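Local coordinates for probable Rab-related GTPase (Acanthamoeba polyphaga mimivirus, PDB 5XC5), which binds GTP with a magnesium ion as a Rab-family small GTPase and may take part in protein transport, at residues C108-K120 / N159-I171. The protein carries 1 engineered substitution. Numbering follows the deposited sequence.
With GTP (guanosine-5'-triphosphate), chain B.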
ATOM      1  N   CYS A 108       5.764   5.470 -14.443  1.00 15.29           N
ATOM      2  CA  CYS A 108       4.829   4.422 -14.805  1.00 19.23           C
ATOM      3  C   CYS A 108       3.557   5.079 -15.302  1.00 15.90           C
ATOM      4  O   CYS A 108       3.007   5.960 -14.634  1.00 17.09           O
ATOM      5  CB  CYS A 108       4.521   3.538 -13.587  1.00 16.55           C
ATOM      6  SG  CYS A 108       3.244   2.288 -13.845  1.00 20.65           S
ATOM      7  N   HIS A 109       3.097   4.653 -16.475  1.00 16.99           N
ATOM      8  CA  HIS A 109       1.847   5.135 -17.039  1.00 18.69           C
ATOM      9  C   HIS A 109       0.747   4.083 -17.001  1.00 19.62           C
ATOM     10  O   HIS A 109      -0.365   4.358 -17.459  1.00 22.88           O
ATOM     11  CB  HIS A 109       2.070   5.618 -18.479  1.00 20.86           C
ATOM     12  N   THR A 110       1.023   2.897 -16.452  1.00 21.52           N
ATOM     13  CA  THR A 110       0.128   1.751 -16.549  1.00 19.57           C
ATOM     14  C   THR A 110      -0.746   1.548 -15.316  1.00 19.50           C
ATOM     15  O   THR A 110      -1.612   0.668 -15.334  1.00 21.27           O
ATOM     16  CB  THR A 110       0.931   0.474 -16.814  1.00 20.02           C
ATOM     17  OG1 THR A 110       1.884   0.269 -15.762  1.00 20.99           O
ATOM     18  CG2 THR A 110       1.671   0.579 -18.135  1.00 21.90           C
ATOM     19  N   THR A 111      -0.548   2.314 -14.250  1.00 18.75           N
ATOM     20  CA  THR A 111      -1.298   2.055 -13.029  1.00 17.86           C
ATOM     21  C   THR A 111      -2.768   2.376 -13.257  1.00 18.75           C
ATOM     22  O   THR A 111      -3.108   3.427 -13.805  1.00 23.97           O
ATOM     23  CB  THR A 111      -0.735   2.884 -11.876  1.00 16.47           C
ATOM     24  OG1 THR A 111       0.694   2.777 -11.872  1.00 21.17           O
ATOM     25  CG2 THR A 111      -1.255   2.368 -10.542  1.00 20.58           C
ATOM     26  N   TYR A 112      -3.639   1.457 -12.855  1.00 15.64           N
ATOM     27  CA  TYR A 112      -5.077   1.638 -12.972  1.00 16.36           C
ATOM     28  C   TYR A 112      -5.718   2.133 -11.685  1.00 15.45           C
ATOM     29  O   TYR A 112      -6.748   2.810 -11.734  1.00 18.00           O
ATOM     30  CB  TYR A 112      -5.714   0.301 -13.350  1.00 16.28           C
ATOM     31  CG  TYR A 112      -7.202   0.343 -13.539  1.00 20.59           C
ATOM     32  CD1 TYR A 112      -7.755   0.928 -14.672  1.00 22.85           C
ATOM     33  CD2 TYR A 112      -8.060  -0.230 -12.606  1.00 19.71           C
ATOM     34  CE1 TYR A 112      -9.123   0.959 -14.863  1.00 25.62           C
ATOM     35  CE2 TYR A 112      -9.431  -0.202 -12.785  1.00 21.45           C
ATOM     36  CZ  TYR A 112      -9.955   0.394 -13.922  1.00 25.03           C
ATOM     37  OH  TYR A 112     -11.317   0.427 -14.127  1.00 28.15           O
ATOM     38  N   TYR A 113      -5.131   1.812 -10.537  1.00 12.60           N
ATOM     39  CA  TYR A 113      -5.744   2.126  -9.254  1.00 13.43           C
ATOM     40  C   TYR A 113      -4.629   2.353  -8.251  1.00 11.12           C
ATOM     41  O   TYR A 113      -3.773   1.474  -8.059  1.00 11.69           O
ATOM     42  CB  TYR A 113      -6.628   0.964  -8.803  1.00 12.16           C
ATOM     43  CG  TYR A 113      -7.401   1.159  -7.509  1.00 12.51           C
ATOM     44  CD1 TYR A 113      -8.251   2.251  -7.319  1.00 12.07           C
ATOM     45  CD2 TYR A 113      -7.324   0.204  -6.502  1.00 11.96           C
ATOM     46  CE1 TYR A 113      -8.989   2.388  -6.135  1.00 13.12           C
ATOM     47  CE2 TYR A 113      -8.046   0.328  -5.334  1.00 11.63           C
ATOM     48  CZ  TYR A 113      -8.876   1.411  -5.148  1.00 12.11           C
ATOM     49  OH  TYR A 113      -9.576   1.497  -3.964  1.00 12.62           O
ATOM     50  N   ILE A 114      -4.641   3.529  -7.631  1.00 10.62           N
ATOM     51  CA  ILE A 114      -3.734   3.879  -6.545  1.00  9.55           C
ATOM     52  C   ILE A 114      -4.589   4.024  -5.298  1.00  9.70           C
ATOM     53  O   ILE A 114      -5.555   4.795  -5.295  1.00 10.00           O
ATOM     54  CB  ILE A 114      -2.982   5.185  -6.832  1.00 11.28           C
ATOM     55  CG1 ILE A 114      -2.115   5.033  -8.078  1.00 13.16           C
ATOM     56  CG2 ILE A 114      -2.142   5.562  -5.639  1.00 11.86           C
ATOM     57  CD1 ILE A 114      -1.321   6.298  -8.412  1.00 15.28           C
ATOM     58  N   LEU A 115      -4.253   3.261  -4.255  1.00  9.80           N
ATOM     59  CA  LEU A 115      -4.992   3.251  -2.998  1.00  9.15           C
ATOM     60  C   LEU A 115      -4.052   3.685  -1.881  1.00  7.68           C
ATOM     61  O   LEU A 115      -3.048   3.017  -1.618  1.00  8.49           O
ATOM     62  CB  LEU A 115      -5.555   1.854  -2.731  1.00  8.43           C
ATOM     63  CG  LEU A 115      -6.285   1.653  -1.402  1.00  9.19           C
ATOM     64  CD1 LEU A 115      -7.423   2.645  -1.236  1.00  9.28           C
ATOM     65  CD2 LEU A 115      -6.793   0.215  -1.326  1.00  9.55           C
ATOM     66  N   VAL A 116      -4.361   4.826  -1.262  1.00  7.98           N
ATOM     67  CA  VAL A 116      -3.607   5.327  -0.114  1.00  8.12           C
ATOM     68  C   VAL A 116      -4.110   4.616   1.135  1.00  8.35           C
ATOM     69  O   VAL A 116      -5.313   4.605   1.411  1.00  9.49           O
ATOM     70  CB  VAL A 116      -3.786   6.849   0.013  1.00  9.08           C
ATOM     71  CG1 VAL A 116      -3.175   7.358   1.323  1.00 11.83           C
ATOM     72  CG2 VAL A 116      -3.179   7.565  -1.198  1.00 10.20           C
ATOM     73  N   VAL A 117      -3.189   4.030   1.896  1.00  8.42           N
ATOM     74  CA  VAL A 117      -3.530   3.273   3.093  1.00  7.07           C
ATOM     75  C   VAL A 117      -3.080   4.080   4.298  1.00  8.57           C
ATOM     76  O   VAL A 117      -1.875   4.258   4.523  1.00  8.37           O
ATOM     77  CB  VAL A 117      -2.877   1.884   3.111  1.00  8.26           C
ATOM     78  CG1 VAL A 117      -3.248   1.120   4.388  1.00  8.52           C
ATOM     79  CG2 VAL A 117      -3.271   1.102   1.861  1.00  9.27           C
ATOM     80  N   ALA A 118      -4.046   4.548   5.083  1.00  8.26           N
ATOM     81  CA  ALA A 118      -3.781   5.222   6.349  1.00  6.98           C
ATOM     82  C   ALA A 118      -3.657   4.126   7.401  1.00  9.36           C
ATOM     83  O   ALA A 118      -4.662   3.575   7.866  1.00  9.17           O
ATOM     84  CB  ALA A 118      -4.927   6.180   6.664  1.00  8.10           C
ATOM     85  N   ASN A 119      -2.421   3.781   7.752  1.00  8.04           N
ATOM     86  CA  ASN A 119      -2.135   2.623   8.582  1.00  8.95           C
ATOM     87  C   ASN A 119      -1.878   3.027  10.030  1.00  7.78           C
ATOM     88  O   ASN A 119      -1.648   4.196  10.364  1.00  8.71           O
ATOM     89  CB  ASN A 119      -0.931   1.852   8.031  1.00  8.99           C
ATOM     90  CG  ASN A 119      -0.887   0.412   8.503  1.00 10.22           C
ATOM     91  OD1 ASN A 119      -1.913  -0.191   8.771  1.00 10.28           O
ATOM     92  ND2 ASN A 119       0.312  -0.150   8.602  1.00 10.44           N
ATOM     93  N   LYS A 120      -1.911   2.009  10.891  1.00  8.65           N
ATOM     94  CA  LYS A 120      -1.693   2.110  12.340  1.00  9.24           C
ATOM     95  C   LYS A 120      -2.874   2.740  13.069  1.00  9.46           C
ATOM     96  O   LYS A 120      -2.704   3.368  14.119  1.00  9.49           O
ATOM     97  CB  LYS A 120      -0.355   2.756  12.731  1.00  9.75           C
ATOM     98  CG  LYS A 120       0.824   2.193  11.952  1.00  8.89           C
ATOM     99  CD  LYS A 120       2.127   2.464  12.653  1.00 11.06           C
ATOM    100  CE  LYS A 120       3.325   2.013  11.804  1.00 11.75           C
ATOM    101  NZ  LYS A 120       4.624   2.295  12.516  1.00 14.65           N
ATOM    102  N   ASN A 159      -9.847  -6.110   3.792  1.00 10.46           N
ATOM    103  CA  ASN A 159     -10.651  -5.071   3.164  1.00 11.16           C
ATOM    104  C   ASN A 159      -9.833  -4.274   2.154  1.00 10.93           C
ATOM    105  O   ASN A 159     -10.290  -4.027   1.030  1.00 10.69           O
ATOM    106  CB  ASN A 159     -11.224  -4.149   4.238  1.00 10.00           C
ATOM    107  CG  ASN A 159     -12.133  -3.084   3.667  1.00 10.91           C
ATOM    108  OD1 ASN A 159     -13.187  -3.389   3.104  1.00 12.36           O
ATOM    109  ND2 ASN A 159     -11.733  -1.825   3.800  1.00  9.83           N
ATOM    110  N   LEU A 160      -8.625  -3.851   2.532  1.00  8.73           N
ATOM    111  CA  LEU A 160      -7.854  -3.007   1.622  1.00  9.67           C
ATOM    112  C   LEU A 160      -7.407  -3.786   0.391  1.00 10.10           C
ATOM    113  O   LEU A 160      -7.442  -3.258  -0.729  1.00 10.32           O
ATOM    114  CB  LEU A 160      -6.700  -2.292   2.340  1.00  9.18           C
ATOM    115  CG  LEU A 160      -5.444  -3.085   2.718  1.00  9.21           C
ATOM    116  CD1 LEU A 160      -4.414  -3.117   1.578  1.00 10.00           C
ATOM    117  CD2 LEU A 160      -4.781  -2.554   3.978  1.00 10.16           C
ATOM    118  N   PHE A 161      -7.014  -5.055   0.560  1.00 10.11           N
ATOM    119  CA  PHE A 161      -6.721  -5.849  -0.628  1.00 10.18           C
ATOM    120  C   PHE A 161      -7.974  -6.142  -1.434  1.00 11.13           C
ATOM    121  O   PHE A 161      -7.903  -6.229  -2.666  1.00 11.40           O
ATOM    122  CB  PHE A 161      -5.960  -7.130  -0.295  1.00 11.51           C
ATOM    123  CG  PHE A 161      -4.494  -6.923  -0.219  1.00 10.39           C
ATOM    124  CD1 PHE A 161      -3.719  -6.972  -1.361  1.00 12.03           C
ATOM    125  CD2 PHE A 161      -3.889  -6.636   0.992  1.00  9.56           C
ATOM    126  CE1 PHE A 161      -2.363  -6.765  -1.299  1.00 12.61           C
ATOM    127  CE2 PHE A 161      -2.528  -6.427   1.064  1.00 11.61           C
ATOM    128  CZ  PHE A 161      -1.761  -6.481  -0.089  1.00 11.19           C
ATOM    129  N   GLY A 162      -9.129  -6.262  -0.776  1.00 10.67           N
ATOM    130  CA  GLY A 162     -10.359  -6.468  -1.522  1.00 12.53           C
ATOM    131  C   GLY A 162     -10.675  -5.316  -2.456  1.00 10.95           C
ATOM    132  O   GLY A 162     -11.126  -5.526  -3.585  1.00 12.39           O
ATOM    133  N   LYS A 163     -10.462  -4.082  -1.994  1.00 10.55           N
ATOM    134  CA  LYS A 163     -10.651  -2.922  -2.861  1.00 11.24           C
ATOM    135  C   LYS A 163      -9.725  -3.000  -4.068  1.00 11.67           C
ATOM    136  O   LYS A 163     -10.141  -2.746  -5.203  1.00 11.87           O
ATOM    137  CB  LYS A 163     -10.359  -1.640  -2.081  1.00 11.09           C
ATOM    138  CG  LYS A 163     -11.335  -1.356  -0.953  1.00 11.53           C
ATOM    139  CD  LYS A 163     -10.879  -0.171  -0.085  1.00 12.70           C
ATOM    140  CE  LYS A 163     -10.967   1.189  -0.797  1.00 10.89           C
ATOM    141  NZ  LYS A 163     -12.376   1.556  -1.136  1.00 13.03           N
ATOM    142  N   MET A 164      -8.466  -3.363  -3.836  1.00 10.53           N
ATOM    143  CA  MET A 164      -7.505  -3.484  -4.923  1.00 11.26           C
ATOM    144  C   MET A 164      -7.897  -4.593  -5.891  1.00 13.26           C
ATOM    145  O   MET A 164      -7.801  -4.423  -7.111  1.00 12.57           O
ATOM    146  CB  MET A 164      -6.116  -3.741  -4.332  1.00 12.55           C
ATOM    147  CG  MET A 164      -4.998  -3.951  -5.354  1.00 10.92           C
ATOM    148  SD  MET A 164      -4.683  -2.491  -6.399  1.00 26.81           S
ATOM    149  CE  MET A 164      -4.159  -1.245  -5.187  1.00 11.57           C
ATOM    150  N   ILE A 165      -8.346  -5.733  -5.360  1.00 12.07           N
ATOM    151  CA  ILE A 165      -8.740  -6.868  -6.192  1.00 14.03           C
ATOM    152  C   ILE A 165      -9.923  -6.499  -7.080  1.00 13.83           C
ATOM    153  O   ILE A 165      -9.927  -6.786  -8.287  1.00 13.79           O
ATOM    154  CB  ILE A 165      -9.035  -8.095  -5.310  1.00 13.17           C
ATOM    155  CG1 ILE A 165      -7.738  -8.611  -4.683  1.00 13.53           C
ATOM    156  CG2 ILE A 165      -9.757  -9.188  -6.118  1.00 14.81           C
ATOM    157  CD1 ILE A 165      -7.959  -9.433  -3.440  1.00 13.18           C
ATOM    158  N   ASP A 166     -10.944  -5.856  -6.498  1.00 13.84           N
ATOM    159  CA  ASP A 166     -12.105  -5.444  -7.287  1.00 17.54           C
ATOM    160  C   ASP A 166     -11.684  -4.568  -8.459  1.00 15.93           C
ATOM    161  O   ASP A 166     -12.155  -4.754  -9.585  1.00 16.98           O
ATOM    162  CB  ASP A 166     -13.111  -4.674  -6.427  1.00 17.09           C
ATOM    163  CG  ASP A 166     -13.782  -5.529  -5.369  0.56 20.50           C
ATOM    164  OD1 ASP A 166     -13.592  -6.759  -5.366  0.56 22.24           O
ATOM    165  OD2 ASP A 166     -14.522  -4.957  -4.540  0.56 24.45           O
ATOM    166  N   LYS A 167     -10.789  -3.608  -8.216  1.00 12.98           N
ATOM    167  CA  LYS A 167     -10.351  -2.726  -9.289  1.00 14.14           C
ATOM    168  C   LYS A 167      -9.552  -3.485 -10.342  1.00 14.39           C
ATOM    169  O   LYS A 167      -9.750  -3.274 -11.542  1.00 15.99           O
ATOM    170  CB  LYS A 167      -9.548  -1.557  -8.715  1.00 13.91           C
ATOM    171  CG  LYS A 167     -10.385  -0.532  -7.982  1.00 15.45           C
ATOM    172  CD  LYS A 167     -11.263   0.267  -8.945  1.00 18.03           C
ATOM    173  CE  LYS A 167     -12.022   1.361  -8.227  1.00 24.38           C
ATOM    174  NZ  LYS A 167     -12.842   0.794  -7.135  1.00 26.47           N
ATOM    175  N   MET A 168      -8.652  -4.380  -9.923  1.00 13.24           N
ATOM    176  CA  MET A 168      -7.919  -5.177 -10.904  1.00 13.83           C
ATOM    177  C   MET A 168      -8.858  -5.999 -11.773  1.00 18.43           C
ATOM    178  O   MET A 168      -8.589  -6.196 -12.963  1.00 18.98           O
ATOM    179  CB  MET A 168      -6.903  -6.095 -10.216  1.00 14.02           C
ATOM    180  CG  MET A 168      -5.786  -5.370  -9.453  1.00 13.09           C
ATOM    181  SD  MET A 168      -4.765  -4.244 -10.449  1.00 15.00           S
ATOM    182  CE  MET A 168      -5.561  -2.671 -10.108  1.00 14.37           C
ATOM    183  N   SER A 169      -9.972  -6.466 -11.207  1.00 16.64           N
ATOM    184  CA  SER A 169     -10.892  -7.306 -11.965  1.00 19.37           C
ATOM    185  C   SER A 169     -11.611  -6.529 -13.060  1.00 22.00           C
ATOM    186  O   SER A 169     -12.173  -7.148 -13.971  1.00 25.16           O
ATOM    187  CB  SER A 169     -11.905  -7.969 -11.025  1.00 20.88           C
ATOM    188  OG  SER A 169     -12.939  -7.077 -10.647  1.00 20.66           O
ATOM    189  N   GLU A 170     -11.604  -5.194 -12.993  1.00 19.79           N
ATOM    190  CA  GLU A 170     -12.216  -4.349 -14.014  1.00 21.90           C
ATOM    191  C   GLU A 170     -11.332  -4.146 -15.234  1.00 24.15           C
ATOM    192  O   GLU A 170     -11.827  -3.661 -16.258  1.00 28.44           O
ATOM    193  CB  GLU A 170     -12.526  -2.961 -13.450  1.00 24.42           C
ATOM    194  CG  GLU A 170     -13.484  -2.944 -12.287  1.00 24.14           C
ATOM    195  CD  GLU A 170     -13.617  -1.565 -11.661  1.00 25.22           C
ATOM    196  OE1 GLU A 170     -12.950  -0.613 -12.130  1.00 25.79           O
ATOM    197  OE2 GLU A 170     -14.389  -1.432 -10.690  1.00 31.61           O
ATOM    198  N   ILE A 171     -10.048  -4.465 -15.151  1.00 23.59           N
ATOM    199  CA  ILE A 171      -9.133  -4.250 -16.262  1.00 25.14           C
ATOM    200  C   ILE A 171      -9.472  -5.169 -17.435  1.00 27.76           C
ATOM    201  O   ILE A 171      -9.593  -6.386 -17.264  1.00 31.11           O
ATOM    202  CB  ILE A 171      -7.668  -4.407 -15.808  1.00 24.14           C
ATOM    203  CG1 ILE A 171      -7.335  -3.376 -14.723  1.00 19.80           C
ATOM    204  CG2 ILE A 171      -6.718  -4.293 -16.994  1.00 25.40           C
ATOM    205  CD1 ILE A 171      -5.920  -3.473 -14.197  1.00 21.02           C
TER
HETATM  206  PG  GTP B 201      10.386  -0.329   5.507  1.00 11.07           P
HETATM  207  O1G GTP B 201      10.562  -1.725   4.943  1.00 11.62           O
HETATM  208  O2G GTP B 201      11.574   0.106   6.314  1.00 11.58           O
HETATM  209  O3G GTP B 201      10.015   0.682   4.445  1.00 11.85           O
HETATM  210  O3B GTP B 201       9.177  -0.320   6.617  1.00 10.67           O
HETATM  211  PB  GTP B 201       7.699  -0.971   6.465  1.00  8.76           P
HETATM  212  O1B GTP B 201       7.757  -2.275   5.694  1.00 10.19           O
HETATM  213  O2B GTP B 201       6.750   0.046   5.894  1.00  9.77           O
HETATM  214  O3A GTP B 201       7.191  -1.166   7.987  1.00 10.58           O
HETATM  215  PA  GTP B 201       7.206  -2.558   8.826  1.00 23.30           P
HETATM  216  O1A GTP B 201       6.112  -3.504   8.317  1.00 11.34           O
HETATM  217  O2A GTP B 201       8.639  -3.129   8.883  1.00 13.09           O
HETATM  218  O5' GTP B 201       6.721  -2.018  10.280  1.00 11.44           O
HETATM  219  C5' GTP B 201       7.502  -1.103  11.021  1.00 13.63           C
HETATM  220  C4' GTP B 201       7.115  -1.185  12.497  1.00 14.16           C
HETATM  221  O4' GTP B 201       5.780  -0.715  12.618  1.00 14.06           O
HETATM  222  C3' GTP B 201       7.142  -2.594  13.060  1.00 18.15           C
HETATM  223  O3' GTP B 201       7.632  -2.572  14.393  1.00 21.62           O
HETATM  224  C2' GTP B 201       5.684  -2.999  13.069  1.00 17.37           C
HETATM  225  O2' GTP B 201       5.385  -3.944  14.071  1.00 20.65           O
HETATM  226  C1' GTP B 201       4.988  -1.672  13.297  1.00 14.03           C
HETATM  227  N9  GTP B 201       3.646  -1.716  12.700  1.00 13.02           N
HETATM  228  C8  GTP B 201       3.296  -2.164  11.453  1.00 12.63           C
HETATM  229  N7  GTP B 201       1.964  -2.023  11.292  1.00 13.19           N
HETATM  230  C5  GTP B 201       1.460  -1.492  12.435  1.00 11.59           C
HETATM  231  C6  GTP B 201       0.172  -1.138  12.824  1.00 10.45           C
HETATM  232  O6  GTP B 201      -0.831  -1.274  12.100  1.00 11.69           O
HETATM  233  N1  GTP B 201       0.021  -0.618  14.087  1.00 11.61           N
HETATM  234  C2  GTP B 201       1.085  -0.428  14.944  1.00 11.76           C
HETATM  235  N2  GTP B 201       0.848   0.088  16.145  1.00 12.56           N
HETATM  236  N3  GTP B 201       2.364  -0.766  14.568  1.00 12.40           N
HETATM  237  C4  GTP B 201       2.516  -1.294  13.326  1.00 11.73           C
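K167 lays its aliphatic chain over one face of the Y113 ring: CG of K167 stands 3.3 Å from the Y113 ring centroid. It sits only 7° off the ring normal, a CH-pi contact centred on the ring. The lysine chain bends at chi2, which carries CD and CE on across the CD1-CE1 side of the same ring. At its edge, in plane, the ring meets SD of M164, 5.1 Å from the centroid, a Met-aromatic contact. The Y113 hydroxyl lies 3.5 Å from CE of K163, and D145 ties the two together, hydrogen-bonded to the Y113 hydroxyl and in a salt bridge with K163 NZ. Strand 113-119 and the 159-169 part of the C-terminal helix run nearly antiparallel (169°), the helix packing on the central sheet of the Ras-like G domain; the strand ends at N119 and K120 follows, both in the GTP pocket. Further along, L115 CD2 rests 3.6 Å from the backbone O of L160, and V117 CG1 meets L160 CD2. Beyond the other end of the strand, the Y112 ring takes I171 CG1 over one face. Its OH donates to the anti lone pair of E170 OE1 (2.8 Å), ring and carboxylate planes 86° apart.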